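Long-range contact in DNA mismatch repair protein MLH3 (Saccharomyces cerevisiae S288C, PDB 6RMN), which takes part in DNA mismatch repair, correcting insertion-deletion loops as a component of the MutLbeta heterodimer: residues D47-F61 with H186-F200. Residues are numbered along the deposited sequence; the frame is centred on the assembly and turned at random.
Sequences DQHACDERIRLEELF and HEILNSKACRSAVMF. With ZN (zinc ion), chain C; ZN (zinc ion), chain D.
The carboxylate of E53 is gripped at both oxygens: OE1 binds the chain C zinc ion at 2.0 Å, while OE2 binds the chain D zinc and also accepts from the backbone N of A226. With CG anti to the backbone N (chi1 -177°) and the chain extended beyond it, the carboxylate reaches along C194 to bridge the two metals. At the chain C zinc it meets H49, which binds through NE2, and C194, whose SG lies 2.4 Å from that metal. H49 ND1 donates to V198 O at 2.7 Å, and the acceptor lies in the ring plane. With NE2 on zinc and ND1 on V198 O, the ring is held from both nitrogens.

The turn leaving helix 186-196 is tied down further on. D52 OD2 uses its anti lone pair to accept from V198 N at 2.8 Å, and the Q48 amide donates an N-H from NE2 to M199 O, which it meets from above the carbonyl plane; Q22, bonded to OE1, and D202 O, bonded to NE2, also hold this amide. Deeper along the helices, A193 is a knob seated among E53, R56, L57 and L60. At the far end L189 CD1 lies over the face of the F61 ring, 4.0 Å from its centroid, and F61 in turn points its CZ edge at the centre of the H186 ring, a T-shaped pair with planes at 64°.

The axes of segments 48-61 and 186-196 approach to 8.2 Å, with 133° between their N-to-C directions, bringing ligands from sequence-distant helices together. C225 and H227 of this chain join E53 at the chain D zinc, and the partner protein's chain supplies the remaining ligand of the chain C zinc: a two-zinc site consistent with the metal-dependent endonuclease centre in the C-terminal domain of MutL-family proteins.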
ATOM      1  N   ASP B  47      -8.352  -8.825   0.808  1.00 33.50           N
ATOM      2  CA  ASP B  47      -9.210  -9.085   1.968  1.00 32.57           C
ATOM      3  C   ASP B  47      -8.248  -9.555   3.098  1.00 35.91           C
ATOM      4  O   ASP B  47      -7.530 -10.545   2.911  1.00 35.53           O
ATOM      5  CB  ASP B  47     -10.225 -10.183   1.601  1.00 34.52           C
ATOM      6  CG  ASP B  47     -11.206 -10.629   2.686  1.00 50.27           C
ATOM      7  OD1 ASP B  47     -10.841 -10.584   3.885  1.00 52.93           O
ATOM      8  OD2 ASP B  47     -12.315 -11.077   2.335  1.00 56.55           O
ATOM      9  N   GLN B  48      -8.184  -8.824   4.231  1.00 31.68           N
ATOM     10  CA  GLN B  48      -7.251  -9.188   5.317  1.00 31.43           C
ATOM     11  C   GLN B  48      -7.580 -10.528   5.996  1.00 35.80           C
ATOM     12  O   GLN B  48      -6.678 -11.196   6.499  1.00 35.51           O
ATOM     13  CB  GLN B  48      -7.107  -8.069   6.359  1.00 32.87           C
ATOM     14  CG  GLN B  48      -8.322  -7.892   7.277  1.00 33.61           C
ATOM     15  CD  GLN B  48      -8.328  -6.582   7.993  1.00 41.31           C
ATOM     16  OE1 GLN B  48      -7.876  -5.559   7.477  1.00 36.32           O
ATOM     17  NE2 GLN B  48      -8.850  -6.584   9.197  1.00 32.06           N
ATOM     18  N   HIS B  49      -8.863 -10.909   6.009  1.00 32.69           N
ATOM     19  CA  HIS B  49      -9.298 -12.161   6.604  1.00 32.76           C
ATOM     20  C   HIS B  49      -8.916 -13.344   5.697  1.00 35.42           C
ATOM     21  O   HIS B  49      -8.286 -14.289   6.175  1.00 34.28           O
ATOM     22  CB  HIS B  49     -10.804 -12.134   6.913  1.00 34.10           C
ATOM     23  CG  HIS B  49     -11.321 -13.450   7.384  1.00 37.27           C
ATOM     24  ND1 HIS B  49     -11.034 -13.925   8.646  1.00 39.16           N
ATOM     25  CD2 HIS B  49     -12.020 -14.386   6.715  1.00 38.51           C
ATOM     26  CE1 HIS B  49     -11.594 -15.112   8.720  1.00 38.51           C
ATOM     27  NE2 HIS B  49     -12.208 -15.429   7.587  1.00 38.91           N
ATOM     28  N   ALA B  50      -9.261 -13.260   4.394  1.00 31.80           N
ATOM     29  CA  ALA B  50      -8.963 -14.266   3.369  1.00 32.08           C
ATOM     30  C   ALA B  50      -7.461 -14.523   3.262  1.00 35.40           C
ATOM     31  O   ALA B  50      -7.043 -15.671   3.155  1.00 34.41           O
ATOM     32  CB  ALA B  50      -9.514 -13.820   2.020  1.00 33.25           C
ATOM     33  N   CYS B  51      -6.664 -13.448   3.323  1.00 31.79           N
ATOM     34  CA  CYS B  51      -5.204 -13.455   3.296  1.00 31.66           C
ATOM     35  C   CYS B  51      -4.649 -14.296   4.455  1.00 35.08           C
ATOM     36  O   CYS B  51      -3.871 -15.216   4.225  1.00 36.55           O
ATOM     37  CB  CYS B  51      -4.681 -12.019   3.355  1.00 32.28           C
ATOM     38  SG  CYS B  51      -2.878 -11.896   3.402  1.00 36.97           S
ATOM     39  N   ASP B  52      -5.058 -13.973   5.691  1.00 30.68           N
ATOM     40  CA  ASP B  52      -4.638 -14.646   6.914  1.00 30.64           C
ATOM     41  C   ASP B  52      -5.103 -16.112   6.948  1.00 34.69           C
ATOM     42  O   ASP B  52      -4.296 -17.002   7.248  1.00 34.70           O
ATOM     43  CB  ASP B  52      -5.134 -13.867   8.152  1.00 32.66           C
ATOM     44  CG  ASP B  52      -4.381 -14.193   9.432  1.00 43.79           C
ATOM     45  OD1 ASP B  52      -3.212 -14.680   9.341  1.00 46.32           O
ATOM     46  OD2 ASP B  52      -4.937 -13.948  10.523  1.00 45.99           O
ATOM     47  N   GLU B  53      -6.385 -16.355   6.596  1.00 30.93           N
ATOM     48  CA  GLU B  53      -7.003 -17.685   6.516  1.00 31.36           C
ATOM     49  C   GLU B  53      -6.248 -18.588   5.527  1.00 35.11           C
ATOM     50  O   GLU B  53      -6.023 -19.756   5.842  1.00 36.19           O
ATOM     51  CB  GLU B  53      -8.478 -17.555   6.120  1.00 32.74           C
ATOM     52  CG  GLU B  53      -9.264 -18.849   6.059  1.00 38.39           C
ATOM     53  CD  GLU B  53     -10.689 -18.581   5.633  1.00 46.47           C
ATOM     54  OE1 GLU B  53     -11.455 -18.010   6.441  1.00 34.97           O
ATOM     55  OE2 GLU B  53     -11.023 -18.885   4.467  1.00 26.73           O
ATOM     56  N   ARG B  54      -5.831 -18.034   4.368  1.00 29.89           N
ATOM     57  CA  ARG B  54      -5.063 -18.736   3.348  1.00 29.52           C
ATOM     58  C   ARG B  54      -3.693 -19.207   3.866  1.00 33.21           C
ATOM     59  O   ARG B  54      -3.319 -20.372   3.657  1.00 33.33           O
ATOM     60  CB  ARG B  54      -4.873 -17.859   2.101  1.00 28.81           C
ATOM     61  CG  ARG B  54      -4.134 -18.584   0.977  1.00 36.96           C
ATOM     62  CD  ARG B  54      -5.093 -19.540   0.327  1.00 43.32           C
ATOM     63  NE  ARG B  54      -4.626 -20.909   0.359  1.00 49.58           N
ATOM     64  CZ  ARG B  54      -5.283 -21.927  -0.180  1.00 52.65           C
ATOM     65  NH1 ARG B  54      -6.456 -21.731  -0.774  1.00 25.71           N
ATOM     66  NH2 ARG B  54      -4.781 -23.147  -0.123  1.00 51.30           N
ATOM     67  N   ILE B  55      -2.940 -18.282   4.493  1.00 28.79           N
ATOM     68  CA  ILE B  55      -1.618 -18.550   5.070  1.00 28.62           C
ATOM     69  C   ILE B  55      -1.759 -19.659   6.117  1.00 33.33           C
ATOM     70  O   ILE B  55      -0.930 -20.570   6.164  1.00 33.16           O
ATOM     71  CB  ILE B  55      -0.984 -17.253   5.701  1.00 29.99           C
ATOM     72  CG1 ILE B  55      -0.756 -16.149   4.636  1.00 29.13           C
ATOM     73  CG2 ILE B  55       0.327 -17.568   6.455  1.00 28.14           C
ATOM     74  CD1 ILE B  55      -0.730 -14.726   5.187  1.00 29.83           C
ATOM     75  N   ARG B  56      -2.795 -19.543   6.967  1.00 30.51           N
ATOM     76  CA  ARG B  56      -3.064 -20.464   8.065  1.00 30.88           C
ATOM     77  C   ARG B  56      -3.432 -21.856   7.590  1.00 35.13           C
ATOM     78  O   ARG B  56      -2.963 -22.822   8.186  1.00 35.56           O
ATOM     79  CB  ARG B  56      -4.115 -19.883   9.017  1.00 29.34           C
ATOM     80  CG  ARG B  56      -3.546 -18.813   9.929  1.00 27.51           C
ATOM     81  CD  ARG B  56      -4.598 -18.245  10.859  1.00 35.14           C
ATOM     82  NE  ARG B  56      -4.066 -17.144  11.676  1.00 40.29           N
ATOM     83  CZ  ARG B  56      -3.445 -17.295  12.844  1.00 50.34           C
ATOM     84  NH1 ARG B  56      -3.267 -18.501  13.359  1.00 35.52           N
ATOM     85  NH2 ARG B  56      -2.987 -16.239  13.499  1.00 41.49           N
ATOM     86  N   LEU B  57      -4.223 -21.957   6.497  1.00 31.39           N
ATOM     87  CA  LEU B  57      -4.641 -23.219   5.895  1.00 32.14           C
ATOM     88  C   LEU B  57      -3.465 -23.986   5.335  1.00 35.14           C
ATOM     89  O   LEU B  57      -3.295 -25.158   5.658  1.00 35.42           O
ATOM     90  CB  LEU B  57      -5.722 -23.022   4.808  1.00 32.25           C
ATOM     91  CG  LEU B  57      -6.199 -24.318   4.136  1.00 37.15           C
ATOM     92  CD1 LEU B  57      -7.115 -25.127   5.064  1.00 37.52           C
ATOM     93  CD2 LEU B  57      -6.826 -24.038   2.815  1.00 39.88           C
ATOM     94  N   GLU B  58      -2.643 -23.326   4.528  1.00 31.24           N
ATOM     95  CA  GLU B  58      -1.461 -23.943   3.929  1.00 32.05           C
ATOM     96  C   GLU B  58      -0.451 -24.461   4.994  1.00 39.00           C
ATOM     97  O   GLU B  58       0.193 -25.487   4.752  1.00 40.18           O
ATOM     98  CB  GLU B  58      -0.822 -22.999   2.906  1.00 33.12           C
ATOM     99  CG  GLU B  58      -1.756 -22.710   1.739  1.00 38.91           C
ATOM    100  CD  GLU B  58      -1.092 -22.357   0.425  1.00 51.39           C
ATOM    101  OE1 GLU B  58       0.157 -22.375   0.374  1.00 48.14           O
ATOM    102  OE2 GLU B  58      -1.819 -22.078  -0.557  1.00 37.13           O
ATOM    103  N   GLU B  59      -0.375 -23.795   6.190  1.00 34.81           N
ATOM    104  CA  GLU B  59       0.458 -24.217   7.319  1.00 35.31           C
ATOM    105  C   GLU B  59      -0.130 -25.488   7.922  1.00 38.00           C
ATOM    106  O   GLU B  59       0.619 -26.407   8.265  1.00 39.37           O
ATOM    107  CB  GLU B  59       0.532 -23.121   8.402  1.00 37.28           C
ATOM    108  CG  GLU B  59       1.456 -21.956   8.057  1.00 54.87           C
ATOM    109  CD  GLU B  59       1.390 -20.684   8.897  1.00 79.37           C
ATOM    110  OE1 GLU B  59       0.561 -20.597   9.835  1.00 53.84           O
ATOM    111  OE2 GLU B  59       2.184 -19.760   8.599  1.00 82.99           O
ATOM    112  N   LEU B  60      -1.473 -25.537   8.054  1.00 32.56           N
ATOM    113  CA  LEU B  60      -2.214 -26.676   8.624  1.00 31.65           C
ATOM    114  C   LEU B  60      -2.105 -27.911   7.747  1.00 36.26           C
ATOM    115  O   LEU B  60      -1.884 -29.012   8.266  1.00 36.39           O
ATOM    116  CB  LEU B  60      -3.697 -26.315   8.891  1.00 30.50           C
ATOM    117  CG  LEU B  60      -3.988 -25.388  10.091  1.00 33.92           C
ATOM    118  CD1 LEU B  60      -5.428 -24.993  10.134  1.00 32.87           C
ATOM    119  CD2 LEU B  60      -3.600 -26.028  11.399  1.00 35.82           C
ATOM    120  N   PHE B  61      -2.238 -27.716   6.421  1.00 33.94           N
ATOM    121  CA  PHE B  61      -2.097 -28.745   5.408  1.00 35.45           C
ATOM    122  C   PHE B  61      -0.687 -29.307   5.401  1.00 41.78           C
ATOM    123  O   PHE B  61      -0.529 -30.529   5.440  1.00 43.10           O
ATOM    124  CB  PHE B  61      -2.516 -28.229   4.022  1.00 37.99           C
ATOM    125  CG  PHE B  61      -3.903 -28.700   3.654  1.00 41.23           C
ATOM    126  CD1 PHE B  61      -4.124 -30.005   3.231  1.00 46.55           C
ATOM    127  CD2 PHE B  61      -5.000 -27.862   3.800  1.00 43.87           C
ATOM    128  CE1 PHE B  61      -5.415 -30.450   2.929  1.00 47.88           C
ATOM    129  CE2 PHE B  61      -6.292 -28.317   3.516  1.00 47.03           C
ATOM    130  CZ  PHE B  61      -6.490 -29.605   3.082  1.00 45.84           C
ATOM    131  N   HIS B 186     -10.394 -31.730   5.372  1.00 42.13           N
ATOM    132  CA  HIS B 186     -10.456 -30.448   4.669  1.00 42.15           C
ATOM    133  C   HIS B 186     -11.353 -29.469   5.441  1.00 44.96           C
ATOM    134  O   HIS B 186     -10.927 -28.354   5.748  1.00 44.19           O
ATOM    135  CB  HIS B 186     -11.073 -30.689   3.284  1.00 44.53           C
ATOM    136  CG  HIS B 186     -10.248 -30.217   2.141  1.00 48.71           C
ATOM    137  ND1 HIS B 186      -9.958 -28.871   1.964  1.00 50.61           N
ATOM    138  CD2 HIS B 186      -9.728 -30.921   1.110  1.00 52.12           C
ATOM    139  CE1 HIS B 186      -9.260 -28.803   0.844  1.00 50.78           C
ATOM    140  NE2 HIS B 186      -9.087 -30.013   0.297  1.00 52.01           N
ATOM    141  N   GLU B 187     -12.584 -29.918   5.787  1.00 41.90           N
ATOM    142  CA  GLU B 187     -13.603 -29.181   6.541  1.00 41.46           C
ATOM    143  C   GLU B 187     -13.086 -28.738   7.894  1.00 43.96           C
ATOM    144  O   GLU B 187     -13.253 -27.567   8.244  1.00 44.40           O
ATOM    145  CB  GLU B 187     -14.875 -30.020   6.691  1.00 44.46           C
ATOM    146  CG  GLU B 187     -15.688 -30.134   5.407  1.00 62.28           C
ATOM    147  CD  GLU B 187     -16.829 -31.141   5.370  1.00 95.36           C
ATOM    148  OE1 GLU B 187     -17.057 -31.849   6.379  1.00 93.39           O
ATOM    149  OE2 GLU B 187     -17.498 -31.220   4.314  1.00 94.79           O
ATOM    150  N   ILE B 188     -12.408 -29.645   8.632  1.00 39.07           N
ATOM    151  CA  ILE B 188     -11.816 -29.329   9.937  1.00 38.19           C
ATOM    152  C   ILE B 188     -10.724 -28.246   9.809  1.00 42.57           C
ATOM    153  O   ILE B 188     -10.738 -27.282  10.580  1.00 41.95           O
ATOM    154  CB  ILE B 188     -11.335 -30.594  10.708  1.00 40.80           C
ATOM    155  CG1 ILE B 188     -12.535 -31.545  11.021  1.00 41.47           C
ATOM    156  CG2 ILE B 188     -10.610 -30.214  11.998  1.00 39.76           C
ATOM    157  CD1 ILE B 188     -12.159 -32.973  11.481  1.00 39.61           C
ATOM    158  N   LEU B 189      -9.805 -28.387   8.826  1.00 39.39           N
ATOM    159  CA  LEU B 189      -8.716 -27.423   8.622  1.00 38.42           C
ATOM    160  C   LEU B 189      -9.231 -26.076   8.127  1.00 41.92           C
ATOM    161  O   LEU B 189      -8.717 -25.054   8.566  1.00 41.82           O
ATOM    162  CB  LEU B 189      -7.595 -27.962   7.706  1.00 38.37           C
ATOM    163  CG  LEU B 189      -6.913 -29.304   8.073  1.00 43.65           C
ATOM    164  CD1 LEU B 189      -5.607 -29.441   7.339  1.00 43.12           C
ATOM    165  CD2 LEU B 189      -6.673 -29.458   9.592  1.00 46.95           C
ATOM    166  N   ASN B 190     -10.277 -26.074   7.263  1.00 37.95           N
ATOM    167  CA  ASN B 190     -10.892 -24.853   6.745  1.00 36.51           C
ATOM    168  C   ASN B 190     -11.478 -24.032   7.853  1.00 40.82           C
ATOM    169  O   ASN B 190     -11.263 -22.813   7.864  1.00 41.94           O
ATOM    170  CB  ASN B 190     -11.966 -25.147   5.697  1.00 34.12           C
ATOM    171  CG  ASN B 190     -11.430 -25.469   4.328  1.00 44.17           C
ATOM    172  OD1 ASN B 190     -10.216 -25.506   4.106  1.00 33.20           O
ATOM    173  ND2 ASN B 190     -12.333 -25.730   3.381  1.00 33.62           N
ATOM    174  N   SER B 191     -12.180 -24.688   8.799  1.00 35.96           N
ATOM    175  CA  SER B 191     -12.825 -24.022   9.927  1.00 36.62           C
ATOM    176  C   SER B 191     -11.850 -23.562  11.004  1.00 40.52           C
ATOM    177  O   SER B 191     -12.114 -22.540  11.627  1.00 41.55           O
ATOM    178  CB  SER B 191     -13.945 -24.873  10.516  1.00 42.24           C
ATOM    179  OG  SER B 191     -13.428 -26.022  11.163  1.00 59.96           O
ATOM    180  N   LYS B 192     -10.748 -24.303  11.246  1.00 35.96           N
ATOM    181  CA  LYS B 192      -9.715 -23.898  12.215  1.00 35.46           C
ATOM    182  C   LYS B 192      -8.981 -22.637  11.706  1.00 38.88           C
ATOM    183  O   LYS B 192      -8.695 -21.740  12.495  1.00 39.51           O
ATOM    184  CB  LYS B 192      -8.677 -25.011  12.416  1.00 37.44           C
ATOM    185  CG  LYS B 192      -9.116 -26.160  13.287  1.00 43.83           C
ATOM    186  CD  LYS B 192      -7.974 -27.164  13.446  1.00 49.87           C
ATOM    187  CE  LYS B 192      -8.387 -28.466  14.108  1.00 55.87           C
ATOM    188  NZ  LYS B 192      -8.769 -28.298  15.533  1.00 58.89           N
ATOM    189  N   ALA B 193      -8.663 -22.595  10.394  1.00 35.06           N
ATOM    190  CA  ALA B 193      -7.968 -21.486   9.731  1.00 34.75           C
ATOM    191  C   ALA B 193      -8.842 -20.234   9.745  1.00 40.53           C
ATOM    192  O   ALA B 193      -8.354 -19.164  10.114  1.00 41.71           O
ATOM    193  CB  ALA B 193      -7.594 -21.869   8.302  1.00 34.69           C
ATOM    194  N   CYS B 194     -10.144 -20.386   9.406  1.00 37.12           N
ATOM    195  CA  CYS B 194     -11.140 -19.316   9.413  1.00 36.84           C
ATOM    196  C   CYS B 194     -11.222 -18.679  10.804  1.00 41.38           C
ATOM    197  O   CYS B 194     -11.076 -17.463  10.929  1.00 39.95           O
ATOM    198  CB  CYS B 194     -12.493 -19.848   8.953  1.00 37.82           C
ATOM    199  SG  CYS B 194     -13.776 -18.577   8.785  1.00 43.17           S
ATOM    200  N   ARG B 195     -11.371 -19.516  11.846  1.00 39.95           N
ATOM    201  CA  ARG B 195     -11.464 -19.090  13.245  1.00 41.89           C
ATOM    202  C   ARG B 195     -10.231 -18.411  13.797  1.00 43.84           C
ATOM    203  O   ARG B 195     -10.369 -17.544  14.647  1.00 44.58           O
ATOM    204  CB  ARG B 195     -11.822 -20.268  14.151  1.00 45.53           C
ATOM    205  CG  ARG B 195     -13.282 -20.568  14.151  1.00 61.34           C
ATOM    206  CD  ARG B 195     -14.035 -19.937  15.301  1.00 70.22           C
ATOM    207  NE  ARG B 195     -15.378 -20.506  15.298  1.00 79.11           N
ATOM    208  CZ  ARG B 195     -15.772 -21.508  16.071  1.00 86.68           C
ATOM    209  NH1 ARG B 195     -14.972 -21.981  17.019  1.00 57.54           N
ATOM    210  NH2 ARG B 195     -16.992 -22.010  15.939  1.00 84.03           N
ATOM    211  N   SER B 196      -9.035 -18.850  13.379  1.00 38.93           N
ATOM    212  CA  SER B 196      -7.789 -18.289  13.882  1.00 38.76           C
ATOM    213  C   SER B 196      -7.422 -16.974  13.197  1.00 41.94           C
ATOM    214  O   SER B 196      -6.669 -16.187  13.765  1.00 42.22           O
ATOM    215  CB  SER B 196      -6.659 -19.293  13.719  1.00 40.89           C
ATOM    216  OG  SER B 196      -6.764 -20.321  14.685  1.00 52.45           O
ATOM    217  N   ALA B 197      -7.942 -16.758  11.974  1.00 37.68           N
ATOM    218  CA  ALA B 197      -7.657 -15.604  11.138  1.00 36.76           C
ATOM    219  C   ALA B 197      -8.171 -14.302  11.687  1.00 43.70           C
ATOM    220  O   ALA B 197      -9.170 -14.269  12.410  1.00 45.64           O
ATOM    221  CB  ALA B 197      -8.183 -15.824   9.728  1.00 36.63           C
ATOM    222  N   VAL B 198      -7.480 -13.214  11.319  1.00 39.64           N
ATOM    223  CA  VAL B 198      -7.816 -11.839  11.660  1.00 39.54           C
ATOM    224  C   VAL B 198      -9.176 -11.540  10.998  1.00 42.98           C
ATOM    225  O   VAL B 198      -9.480 -12.124   9.956  1.00 40.75           O
ATOM    226  CB  VAL B 198      -6.648 -10.871  11.265  1.00 42.71           C
ATOM    227  CG1 VAL B 198      -6.565 -10.605   9.768  1.00 41.06           C
ATOM    228  CG2 VAL B 198      -6.703  -9.571  12.043  1.00 43.87           C
ATOM    229  N   MET B 199     -10.015 -10.728  11.639  1.00 42.13           N
ATOM    230  CA  MET B 199     -11.350 -10.419  11.129  1.00 44.15           C
ATOM    231  C   MET B 199     -11.476  -8.994  10.558  1.00 47.49           C
ATOM    232  O   MET B 199     -10.606  -8.152  10.768  1.00 45.85           O
ATOM    233  CB  MET B 199     -12.386 -10.603  12.256  1.00 49.61           C
ATOM    234  CG  MET B 199     -12.949 -12.008  12.359  1.00 56.12           C
ATOM    235  SD  MET B 199     -14.260 -12.130  13.618  1.00 65.91           S
ATOM    236  CE  MET B 199     -15.671 -11.438  12.710  1.00 63.81           C
ATOM    237  N   PHE B 200     -12.600  -8.729   9.868  1.00 43.64           N
ATOM    238  CA  PHE B 200     -12.978  -7.416   9.383  1.00 42.58           C
ATOM    239  C   PHE B 200     -13.246  -6.585  10.627  1.00 47.53           C
ATOM    240  O   PHE B 200     -13.869  -7.077  11.580  1.00 49.21           O
ATOM    241  CB  PHE B 200     -14.235  -7.504   8.501  1.00 44.66           C
ATOM    242  CG  PHE B 200     -13.994  -7.809   7.038  1.00 45.49           C
ATOM    243  CD1 PHE B 200     -12.719  -8.114   6.570  1.00 47.37           C
ATOM    244  CD2 PHE B 200     -15.035  -7.747   6.118  1.00 48.55           C
ATOM    245  CE1 PHE B 200     -12.496  -8.351   5.212  1.00 47.74           C
ATOM    246  CE2 PHE B 200     -14.812  -8.000   4.760  1.00 50.41           C
ATOM    247  CZ  PHE B 200     -13.545  -8.306   4.317  1.00 47.28           C
TER
HETATM  248 ZN    ZN C 901     -13.185 -17.216   6.957  1.00 47.75          ZN
HETATM  249 ZN    ZN D 902     -13.057 -18.458   3.414  1.00 47.87          ZN